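Local coordinates for reticulocyte binding protein (Streptococcus agalactiae COH1, PDB 3FAW) that probably hydrolyses the alpha-1,6 links of pullulan and related alpha-glucans, as a cell-wall-anchored pullulanase of Group B Streptococcus, at residues I442-L445 with T446-K450. Residues are numbered along the deposited sequence; the frame is centred on the assembly and turned at random.
Sequences IKYL and TSEFK
Y444 meets E448 one turn on and F449 one residue beyond that, a worked example of one ring serving two neighbours. E448 sets its CB over a face of the Y444 ring, 4.2 Å from the centroid (CH-pi). F449 turns its edge to the tyrosine in an offset edge-to-face pair, with planes at 87° and F449 CE2 3.8 Å from Y444 CE2. Y444 reaches both because its CG stands anti to the backbone N (chi1 167°), leaning the ring toward the helix's C-terminal end. L445 CD2 touches F449 CD2 at 4.0 Å.

The carbonyls of I442 and K443 each accept two hydrogen bonds. T446 OG1 approaches I442 O at 2.6 Å and T446 N comes from the opposite face of the carbonyl plane; S447 OG (2.8 Å) and S447 N treat K443 O likewise. K450, with positive phi, leaves the helix, and its NZ donates a hydrogen bond to S447 O in the carbonyl plane.

E448 forms a salt bridge with K373 on helix 367-381, where F449 also packs. Helix 432-449 is an outer helix of the TIM barrel, leading into strand 453-456; I442, L445 and T446 cover F454, I442 also F456, and T446 touches helix 464-477.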
loop_
_atom_site.group_PDB
_atom_site.type_symbol
_atom_site.label_atom_id
_atom_site.label_comp_id
_atom_site.label_asym_id
_atom_site.label_seq_id
_atom_site.Cartn_x
_atom_site.Cartn_y
_atom_site.Cartn_z
ATOM N N ILE A 442 5.569 8.471 8.617
ATOM C CA ILE A 442 4.316 9.075 8.164
ATOM C C ILE A 442 4.312 10.586 8.433
ATOM O O ILE A 442 3.888 11.367 7.584
ATOM C CB ILE A 442 3.082 8.404 8.821
ATOM C CG1 ILE A 442 2.882 6.983 8.273
ATOM C CG2 ILE A 442 1.822 9.242 8.590
ATOM C CD1 ILE A 442 2.313 6.914 6.857
ATOM N N LYS A 443 4.802 10.996 9.600
ATOM C CA LYS A 443 4.898 12.423 9.940
ATOM C C LYS A 443 5.915 13.158 9.068
ATOM O O LYS A 443 5.678 14.295 8.648
ATOM C CB LYS A 443 5.286 12.605 11.411
ATOM C CG LYS A 443 4.180 12.297 12.407
ATOM C CD LYS A 443 4.731 12.203 13.823
ATOM C CE LYS A 443 5.148 13.561 14.370
ATOM N NZ LYS A 443 5.979 13.423 15.593
ATOM N N TYR A 444 7.050 12.515 8.816
ATOM C CA TYR A 444 8.093 13.093 7.968
ATOM C C TYR A 444 7.602 13.259 6.529
ATOM O O TYR A 444 7.691 14.350 5.962
ATOM C CB TYR A 444 9.370 12.243 8.013
ATOM C CG TYR A 444 10.378 12.590 6.934
ATOM C CD1 TYR A 444 11.165 13.736 7.021
ATOM C CD2 TYR A 444 10.534 11.774 5.819
ATOM C CE1 TYR A 444 12.092 14.052 6.020
ATOM C CE2 TYR A 444 11.451 12.078 4.822
ATOM C CZ TYR A 444 12.224 13.215 4.920
ATOM O OH TYR A 444 13.132 13.504 3.916
ATOM N N LEU A 445 7.071 12.185 5.950
ATOM C CA LEU A 445 6.535 12.245 4.590
ATOM C C LEU A 445 5.424 13.288 4.459
ATOM O O LEU A 445 5.392 14.037 3.480
ATOM C CB LEU A 445 6.041 10.868 4.133
ATOM C CG LEU A 445 7.146 9.811 3.985
ATOM C CD1 LEU A 445 6.561 8.404 3.796
ATOM C CD2 LEU A 445 8.099 10.171 2.848
ATOM N N THR A 446 4.533 13.356 5.450
ATOM C CA THR A 446 3.439 14.329 5.419
ATOM C C THR A 446 3.954 15.766 5.444
ATOM O O THR A 446 3.628 16.558 4.567
ATOM C CB THR A 446 2.457 14.151 6.604
ATOM O OG1 THR A 446 1.958 12.812 6.628
ATOM C CG2 THR A 446 1.284 15.110 6.472
ATOM N N SER A 447 4.754 16.093 6.454
ATOM C CA SER A 447 5.178 17.473 6.679
ATOM C C SER A 447 6.277 17.934 5.711
ATOM O O SER A 447 6.285 19.094 5.300
ATOM C CB SER A 447 5.624 17.675 8.136
ATOM O OG SER A 447 6.757 16.886 8.441
ATOM N N GLU A 448 7.188 17.031 5.345
ATOM C CA GLU A 448 8.306 17.385 4.458
ATOM C C GLU A 448 7.888 17.439 2.984
ATOM O O GLU A 448 8.194 18.404 2.287
ATOM C CB GLU A 448 9.471 16.402 4.631
ATOM C CG GLU A 448 10.778 16.863 3.986
ATOM C CD GLU A 448 11.233 18.221 4.492
ATOM O OE1 GLU A 448 11.237 18.426 5.723
ATOM O OE2 GLU A 448 11.583 19.086 3.663
ATOM N N PHE A 449 7.201 16.400 2.513
ATOM C CA PHE A 449 6.783 16.323 1.103
ATOM C C PHE A 449 5.351 16.833 0.842
ATOM O O PHE A 449 4.901 16.860 -0.304
ATOM C CB PHE A 449 6.966 14.893 0.580
ATOM C CG PHE A 449 8.408 14.464 0.482
ATOM C CD1 PHE A 449 9.159 14.756 -0.652
ATOM C CD2 PHE A 449 9.020 13.780 1.526
ATOM C CE1 PHE A 449 10.494 14.362 -0.747
ATOM C CE2 PHE A 449 10.352 13.385 1.441
ATOM C CZ PHE A 449 11.091 13.675 0.307
ATOM N N LYS A 450 4.662 17.260 1.905
ATOM C CA LYS A 450 3.271 17.751 1.841
ATOM C C LYS A 450 2.320 16.738 1.198
ATOM O O LYS A 450 1.514 17.076 0.323
ATOM C CB LYS A 450 3.188 19.112 1.135
ATOM C CG LYS A 450 4.077 20.190 1.735
ATOM C CD LYS A 450 3.759 20.487 3.193
ATOM C CE LYS A 450 4.635 21.615 3.723
ATOM N NZ LYS A 450 4.875 21.511 5.184
#